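Local coordinates for protein aminotransferase class I and II (Streptococcus suis 89/1591, PDB 3OP7) that probably catalyses the transfer of amino groups between amino acids and keto acids, using a covalently bound pyridoxal 5'-phosphate, at residues A[16-25]-A[324-335]; A[294-302]-A[309-317]. One frame throughout, in Å; residues are numbered along the deposited sequence.

Contact 1 of 2, residues A[16-25]-A[324-335]; sequences HENSAIYDIA and LQLLQEHGVLLV
Gly-331 O takes two backbone N-H groups: Ile-21 N, 2.7 Å away and in the carbonyl plane, and Tyr-22 N, whose N-H points almost straight at it (175°). Tyr-22 O receives Leu-333 N, and Leu-333 O receives Ile-24 N at 3.1 Å, so 22-23 and 332-333 pair as short parallel strands. Leu-333 fills the side shared with Asp-23: its CB meets Ala-20 CB, CD1 meets His-16 CB at 3.8 Å, and CD2 reaches Ala-25 CB. Leu-327, with CG anti to its backbone N (chi1 179°), splits its branches, CD2 to His-16 ND1 (3.5 Å) and CD1 to Ser-19 O. On the other side Tyr-22 turns a ring edge to His-330 O and Val-332 CG2, while Ile-21 CG2 sits over the centre of the Tyr-22 ring, 3.3 Å above its plane. Further out, one water donates to Ser-19 O and Leu-327 O, and Asp-23 OD1 accepts Ala-25 N in an Asx turn. An N-terminal segment runs parallel to the chain leaving helix 319-330 at Gly-331 (positive phi), probably in the small domain of a fold-type I PLP enzyme. Trp-12 touches Leu-324 and Leu-333, helix 354-368 packs on Tyr-22, and Leu-334 leans on strand 345-348.

Contact 2 of 2, residues A[294-302]-A[309-317]; sequences EEPLVSYIR and SFVKIAVDM
Strands 298-300 and 309-313 run antiparallel as a hairpin, their axes 4.7 Å apart and 139° between their directions, with Ser-299 and Lys-312 as the hydrogen-bonded pair. Lys-312 N lies 2.8 Å from Ser-299 O, nearly along the C=O axis, and Ser-299 N returns a bond to Lys-312 O. Ala-314, the centre of an inverse gamma turn, gives its N-H to Leu-297 O. Val-298, Tyr-300, Val-311 and Ile-313 share one face. Val-298 and Ile-313 lie side by side, CG1 to CD1 3.6 Å, while Val-298 CB also meets Val-311 CG1 at 3.9 Å. Tyr-300, whose CG stands between its backbone N and carbonyl carbon (chi1 81°), receives Ser-309 CB in plane at its ring edge, 3.9 Å from CE2, and Val-311 CG2 obliquely; its hydroxyl bonds Asp-289 of helix 270-294. Ser-299 OG and Lys-312 lie on the other face, where a water joins OG to Lys-312 O. Between Ile-301 and Phe-310 the chains stand farther apart and two waters fill in, one linking Ile-301 N to Phe-310 O, the other Ile-301 O to Phe-310 N. Direct backbone hydrogen bonds thus give way to water-mediated ones at this end, while the hairpin keeps an apolar face toward helices 270-294 and 354-368 and a polar one bearing exposed Ser-299 and Lys-312.

Overall arrangement
The two contacts lie on the same side of the chain's centre, about 17 Å apart between centres, and contact 2 is nested inside the long loop that contact 1 closes. Contact 1 ties the N-terminal region to a distant part of the chain through parallel pairing and leucine-rich packing; contact 2 is a local antiparallel hairpin whose strand 298-300 forms one edge of a four-stranded sheet. Contact 1 reaches the other edge, strand 335-336, where Val-335 pairs with Arg-347 of strand 345-348, which lies between it and 309-313. Both are partly buried, but exposed polar residues and bridging waters count for more in contact 2. Strand 309-313 leads into helix 319-330, and Met-317, a selenomethionine, packs on Gln-325 where the contacts meet.

Contact 1 of 2, residues A[16-25]-A[324-335]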
# COMPACT_ATOMS: atom_id res chain seq x y z
N HIS A 16 22.75 -3.75 -1.48
CA HIS A 16 23.71 -3.79 -2.61
C HIS A 16 23.37 -2.98 -3.86
O HIS A 16 24.25 -2.76 -4.68
CB HIS A 16 23.97 -5.26 -3.04
CG HIS A 16 24.54 -6.09 -1.94
ND1 HIS A 16 25.77 -5.85 -1.38
CD2 HIS A 16 24.03 -7.16 -1.30
CE1 HIS A 16 25.99 -6.73 -0.42
NE2 HIS A 16 24.94 -7.53 -0.34
N GLU A 17 22.14 -2.50 -3.99
CA GLU A 17 21.70 -1.81 -5.21
C GLU A 17 22.57 -0.56 -5.54
O GLU A 17 22.87 -0.29 -6.72
CB GLU A 17 20.24 -1.39 -5.10
CG GLU A 17 19.38 -1.77 -6.27
CD GLU A 17 17.85 -1.54 -6.00
OE1 GLU A 17 17.45 -0.92 -4.96
OE2 GLU A 17 17.04 -1.98 -6.86
N ASN A 18 23.02 0.15 -4.49
CA ASN A 18 23.85 1.35 -4.65
C ASN A 18 25.29 1.06 -5.03
O ASN A 18 26.07 1.97 -5.35
CB ASN A 18 23.87 2.15 -3.34
CG ASN A 18 22.59 2.91 -3.10
OD1 ASN A 18 21.68 2.90 -3.92
ND2 ASN A 18 22.54 3.62 -1.97
N SER A 19 25.68 -0.21 -4.89
CA SER A 19 27.02 -0.67 -5.23
C SER A 19 27.11 -1.18 -6.67
O SER A 19 28.20 -1.54 -7.13
CB SER A 19 27.46 -1.78 -4.27
OG SER A 19 27.82 -1.25 -3.01
N ALA A 20 25.98 -1.24 -7.37
CA ALA A 20 25.91 -1.85 -8.70
C ALA A 20 26.49 -0.91 -9.77
O ALA A 20 26.06 0.25 -9.88
CB ALA A 20 24.48 -2.18 -9.03
N ILE A 21 27.44 -1.39 -10.56
CA ILE A 21 27.87 -0.67 -11.78
C ILE A 21 27.00 -1.14 -12.95
O ILE A 21 26.45 -0.32 -13.71
CB ILE A 21 29.36 -0.85 -12.07
CG1 ILE A 21 30.21 -0.20 -10.95
CG2 ILE A 21 29.71 -0.27 -13.44
CD1 ILE A 21 31.70 -0.57 -10.94
N TYR A 22 26.81 -2.45 -13.05
CA TYR A 22 25.98 -3.09 -14.09
C TYR A 22 24.85 -3.84 -13.41
O TYR A 22 25.04 -4.94 -12.95
CB TYR A 22 26.86 -4.03 -14.96
CG TYR A 22 28.06 -3.30 -15.48
CD1 TYR A 22 27.89 -2.22 -16.34
CD2 TYR A 22 29.35 -3.63 -15.07
CE1 TYR A 22 29.01 -1.49 -16.83
CE2 TYR A 22 30.47 -2.91 -15.54
CZ TYR A 22 30.28 -1.83 -16.42
OH TYR A 22 31.37 -1.11 -16.88
N ASP A 23 23.68 -3.23 -13.34
CA ASP A 23 22.55 -3.81 -12.58
C ASP A 23 21.70 -4.72 -13.47
O ASP A 23 20.92 -4.24 -14.27
CB ASP A 23 21.70 -2.70 -11.98
CG ASP A 23 20.59 -3.24 -11.05
OD1 ASP A 23 20.25 -4.43 -11.14
OD2 ASP A 23 20.10 -2.46 -10.23
N ILE A 24 21.92 -6.03 -13.39
CA ILE A 24 21.09 -7.01 -14.11
C ILE A 24 20.30 -7.85 -13.08
O ILE A 24 20.09 -9.05 -13.28
CB ILE A 24 21.90 -7.89 -15.10
CG1 ILE A 24 23.09 -8.57 -14.42
CG2 ILE A 24 22.49 -7.02 -16.19
CD1 ILE A 24 23.92 -9.54 -15.34
N ALA A 25 19.88 -7.19 -12.00
CA ALA A 25 19.11 -7.83 -10.94
C ALA A 25 17.63 -7.51 -11.04
O ALA A 25 16.81 -8.31 -10.59
CB ALA A 25 19.62 -7.41 -9.56
N LEU A 324 28.33 -11.70 -4.20
CA LEU A 324 29.02 -10.64 -3.45
C LEU A 324 30.39 -10.36 -4.07
O LEU A 324 30.79 -9.21 -4.25
CB LEU A 324 29.21 -11.03 -1.98
CG LEU A 324 27.99 -11.05 -1.04
CD1 LEU A 324 28.33 -11.85 0.25
CD2 LEU A 324 27.52 -9.63 -0.72
N GLN A 325 31.11 -11.42 -4.39
CA GLN A 325 32.42 -11.29 -5.03
C GLN A 325 32.33 -10.68 -6.42
O GLN A 325 33.13 -9.82 -6.75
CB GLN A 325 33.09 -12.65 -5.12
CG GLN A 325 33.57 -13.18 -3.81
CD GLN A 325 34.40 -14.45 -3.98
OE1 GLN A 325 34.39 -15.33 -3.11
NE2 GLN A 325 35.09 -14.56 -5.12
N LEU A 326 31.38 -11.15 -7.23
CA LEU A 326 31.15 -10.57 -8.56
C LEU A 326 30.83 -9.07 -8.46
O LEU A 326 31.35 -8.24 -9.23
CB LEU A 326 29.99 -11.29 -9.24
CG LEU A 326 29.48 -10.70 -10.56
CD1 LEU A 326 30.51 -10.93 -11.68
CD2 LEU A 326 28.11 -11.27 -10.88
N LEU A 327 30.02 -8.72 -7.48
CA LEU A 327 29.68 -7.32 -7.26
C LEU A 327 30.92 -6.51 -6.87
O LEU A 327 31.18 -5.46 -7.47
CB LEU A 327 28.58 -7.20 -6.19
CG LEU A 327 28.12 -5.79 -5.79
CD1 LEU A 327 27.49 -5.11 -7.00
CD2 LEU A 327 27.09 -5.87 -4.64
N GLN A 328 31.70 -6.99 -5.90
CA GLN A 328 32.88 -6.26 -5.40
C GLN A 328 33.94 -6.11 -6.49
O GLN A 328 34.56 -5.06 -6.66
CB GLN A 328 33.48 -7.01 -4.20
CG GLN A 328 32.61 -7.01 -2.93
CD GLN A 328 33.08 -8.04 -1.90
OE1 GLN A 328 34.14 -8.64 -2.03
NE2 GLN A 328 32.27 -8.23 -0.86
N GLU A 329 34.16 -7.20 -7.23
CA GLU A 329 35.22 -7.24 -8.23
C GLU A 329 34.89 -6.65 -9.62
O GLU A 329 35.80 -6.15 -10.29
CB GLU A 329 35.71 -8.68 -8.41
CG GLU A 329 36.40 -9.21 -7.18
CD GLU A 329 37.15 -10.52 -7.44
OE1 GLU A 329 37.64 -10.72 -8.58
OE2 GLU A 329 37.25 -11.34 -6.51
N HIS A 330 33.64 -6.74 -10.06
CA HIS A 330 33.24 -6.30 -11.41
C HIS A 330 32.04 -5.38 -11.47
O HIS A 330 31.68 -4.89 -12.55
CB HIS A 330 32.98 -7.50 -12.30
CG HIS A 330 34.19 -8.35 -12.47
ND1 HIS A 330 35.30 -7.92 -13.17
CD2 HIS A 330 34.51 -9.57 -11.98
CE1 HIS A 330 36.23 -8.86 -13.12
NE2 HIS A 330 35.77 -9.87 -12.42
N GLY A 331 31.42 -5.15 -10.31
CA GLY A 331 30.28 -4.27 -10.23
C GLY A 331 28.98 -4.79 -10.83
O GLY A 331 28.08 -4.00 -11.06
N VAL A 332 28.88 -6.10 -11.07
CA VAL A 332 27.71 -6.71 -11.67
C VAL A 332 26.77 -7.21 -10.55
O VAL A 332 27.19 -7.93 -9.64
CB VAL A 332 28.08 -7.92 -12.60
CG1 VAL A 332 26.83 -8.58 -13.18
CG2 VAL A 332 29.05 -7.50 -13.72
N LEU A 333 25.52 -6.78 -10.60
CA LEU A 333 24.55 -7.18 -9.57
C LEU A 333 23.57 -8.19 -10.13
O LEU A 333 22.94 -7.94 -11.16
CB LEU A 333 23.81 -5.99 -9.00
CG LEU A 333 22.91 -6.28 -7.77
CD1 LEU A 333 23.75 -6.62 -6.53
CD2 LEU A 333 21.96 -5.12 -7.50
N LEU A 334 23.48 -9.33 -9.43
CA LEU A 334 22.51 -10.38 -9.67
C LEU A 334 21.80 -10.58 -8.34
O LEU A 334 22.20 -9.96 -7.32
CB LEU A 334 23.25 -11.69 -10.05
CG LEU A 334 23.96 -11.71 -11.41
CD1 LEU A 334 24.92 -12.89 -11.50
CD2 LEU A 334 22.91 -11.82 -12.49
N VAL A 335 20.79 -11.45 -8.30
CA VAL A 335 20.20 -11.90 -7.03
C VAL A 335 20.56 -13.38 -6.85
O VAL A 335 20.22 -14.19 -7.70
CB VAL A 335 18.71 -11.68 -6.92
CG1 VAL A 335 18.21 -12.10 -5.48
CG2 VAL A 335 18.39 -10.19 -7.21
O HOH W 1 30.93 -2.79 -6.76

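Contact 2 of 2, residues A[294-302]-A[309-317]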
# COMPACT_ATOMS: atom_id res chain seq x y z
N GLU A 294 27.32 -20.12 -25.12
CA GLU A 294 28.77 -19.88 -25.26
C GLU A 294 29.52 -20.12 -23.96
O GLU A 294 30.71 -20.40 -23.96
CB GLU A 294 29.02 -18.43 -25.73
CG GLU A 294 28.79 -18.22 -27.24
CD GLU A 294 28.96 -16.77 -27.67
OE1 GLU A 294 29.12 -15.88 -26.81
OE2 GLU A 294 28.93 -16.52 -28.90
N GLU A 295 28.84 -19.98 -22.82
CA GLU A 295 29.50 -20.04 -21.53
C GLU A 295 29.30 -21.45 -20.93
O GLU A 295 28.17 -21.83 -20.54
CB GLU A 295 28.92 -18.92 -20.62
CG GLU A 295 29.37 -18.93 -19.15
CD GLU A 295 30.87 -18.98 -18.99
OE1 GLU A 295 31.52 -18.00 -19.46
OE2 GLU A 295 31.39 -19.99 -18.41
N PRO A 296 30.39 -22.24 -20.83
CA PRO A 296 30.22 -23.63 -20.41
C PRO A 296 29.85 -23.84 -18.93
O PRO A 296 29.35 -24.91 -18.57
CB PRO A 296 31.58 -24.28 -20.74
CG PRO A 296 32.55 -23.15 -20.73
CD PRO A 296 31.81 -21.89 -21.07
N LEU A 297 30.06 -22.83 -18.09
CA LEU A 297 29.73 -22.93 -16.66
C LEU A 297 28.32 -22.48 -16.34
O LEU A 297 27.94 -22.42 -15.16
CB LEU A 297 30.73 -22.12 -15.82
CG LEU A 297 32.18 -22.63 -15.83
CD1 LEU A 297 33.03 -21.80 -14.86
CD2 LEU A 297 32.26 -24.13 -15.53
N VAL A 298 27.53 -22.11 -17.35
CA VAL A 298 26.16 -21.69 -17.06
C VAL A 298 25.19 -22.38 -17.98
O VAL A 298 25.50 -22.66 -19.12
CB VAL A 298 25.95 -20.16 -17.19
CG1 VAL A 298 27.09 -19.40 -16.52
CG2 VAL A 298 25.84 -19.74 -18.65
N SER A 299 23.99 -22.62 -17.48
CA SER A 299 22.95 -23.27 -18.28
C SER A 299 21.63 -22.86 -17.66
O SER A 299 21.61 -22.38 -16.51
CB SER A 299 23.14 -24.81 -18.32
OG SER A 299 22.78 -25.38 -17.06
N TYR A 300 20.54 -22.98 -18.41
CA TYR A 300 19.22 -22.68 -17.82
C TYR A 300 18.05 -23.31 -18.56
O TYR A 300 18.23 -23.88 -19.66
CB TYR A 300 19.05 -21.17 -17.65
CG TYR A 300 18.63 -20.31 -18.83
CD1 TYR A 300 18.81 -20.71 -20.16
CD2 TYR A 300 18.16 -19.04 -18.62
CE1 TYR A 300 18.46 -19.85 -21.23
CE2 TYR A 300 17.80 -18.20 -19.68
CZ TYR A 300 17.95 -18.60 -20.97
OH TYR A 300 17.61 -17.76 -22.01
N ILE A 301 16.87 -23.20 -17.93
CA ILE A 301 15.59 -23.47 -18.61
C ILE A 301 15.06 -22.12 -19.07
O ILE A 301 14.64 -21.28 -18.23
CB ILE A 301 14.53 -24.13 -17.70
CG1 ILE A 301 15.08 -25.45 -17.10
CG2 ILE A 301 13.28 -24.42 -18.52
CD1 ILE A 301 15.24 -26.51 -18.09
N ARG A 302 15.15 -21.90 -20.38
CA ARG A 302 14.75 -20.63 -21.00
C ARG A 302 13.35 -20.22 -20.55
O ARG A 302 12.41 -21.00 -20.72
CB ARG A 302 14.80 -20.77 -22.53
CG ARG A 302 14.55 -19.49 -23.33
CD ARG A 302 14.45 -19.85 -24.79
NE ARG A 302 14.40 -18.71 -25.70
CZ ARG A 302 13.30 -18.20 -26.27
NH1 ARG A 302 12.09 -18.65 -25.98
NH2 ARG A 302 13.41 -17.19 -27.13
N SER A 309 14.84 -14.62 -15.36
CA SER A 309 15.43 -15.92 -15.65
C SER A 309 16.22 -16.40 -14.44
O SER A 309 16.58 -15.62 -13.54
CB SER A 309 16.36 -15.90 -16.90
OG SER A 309 17.51 -15.10 -16.67
N PHE A 310 16.51 -17.70 -14.43
CA PHE A 310 17.11 -18.35 -13.25
C PHE A 310 18.16 -19.25 -13.83
O PHE A 310 17.85 -20.30 -14.39
CB PHE A 310 16.07 -19.11 -12.45
CG PHE A 310 16.38 -19.29 -10.98
CD1 PHE A 310 16.84 -18.24 -10.21
CD2 PHE A 310 16.20 -20.52 -10.37
CE1 PHE A 310 17.07 -18.41 -8.83
CE2 PHE A 310 16.46 -20.71 -9.03
CZ PHE A 310 16.87 -19.63 -8.25
N VAL A 311 19.41 -18.83 -13.67
CA VAL A 311 20.51 -19.41 -14.40
C VAL A 311 21.31 -20.28 -13.44
O VAL A 311 21.58 -19.92 -12.28
CB VAL A 311 21.38 -18.28 -14.99
CG1 VAL A 311 22.56 -18.80 -15.70
CG2 VAL A 311 20.54 -17.41 -15.92
N LYS A 312 21.64 -21.47 -13.91
CA LYS A 312 22.38 -22.44 -13.11
C LYS A 312 23.88 -22.25 -13.31
O LYS A 312 24.37 -22.42 -14.43
CB LYS A 312 21.99 -23.86 -13.53
CG LYS A 312 22.45 -24.93 -12.57
CD LYS A 312 22.15 -26.31 -13.14
CE LYS A 312 22.20 -27.42 -12.08
NZ LYS A 312 21.49 -28.63 -12.60
N ILE A 313 24.59 -21.92 -12.24
CA ILE A 313 26.04 -21.69 -12.29
C ILE A 313 26.78 -22.92 -11.75
O ILE A 313 26.68 -23.22 -10.56
CB ILE A 313 26.43 -20.41 -11.44
CG1 ILE A 313 25.62 -19.19 -11.84
CG2 ILE A 313 27.96 -20.12 -11.56
CD1 ILE A 313 25.76 -18.74 -13.28
N ALA A 314 27.49 -23.63 -12.63
CA ALA A 314 28.28 -24.83 -12.26
C ALA A 314 29.62 -24.52 -11.58
O ALA A 314 30.71 -24.88 -12.09
CB ALA A 314 28.50 -25.74 -13.50
N VAL A 315 29.54 -23.85 -10.43
CA VAL A 315 30.69 -23.50 -9.58
C VAL A 315 30.35 -23.87 -8.14
O VAL A 315 29.25 -23.58 -7.65
CB VAL A 315 31.01 -21.98 -9.65
CG1 VAL A 315 32.18 -21.65 -8.69
CG2 VAL A 315 31.35 -21.57 -11.09
N ASP A 316 31.31 -24.48 -7.45
CA ASP A 316 31.07 -25.05 -6.13
C ASP A 316 31.35 -24.01 -5.03
O ASP A 316 32.37 -24.06 -4.32
CB ASP A 316 31.94 -26.31 -5.93
CG ASP A 316 31.51 -27.13 -4.73
OD1 ASP A 316 30.34 -27.01 -4.32
OD2 ASP A 316 32.33 -27.92 -4.20
N MSE A 317 30.45 -23.04 -4.92
CA MSE A 317 30.52 -22.08 -3.84
C MSE A 317 29.13 -21.49 -3.66
O MSE A 317 28.37 -21.40 -4.63
CB MSE A 317 31.57 -20.99 -4.09
CG MSE A 317 31.18 -19.92 -5.07
SE MSE A 317 32.45 -18.43 -5.34
CE MSE A 317 32.59 -17.55 -3.64
O HOH W 2 25.28 -24.89 -15.40
O HOH W 3 14.87 -19.11 -16.45
O HOH W 4 17.00 -22.71 -15.11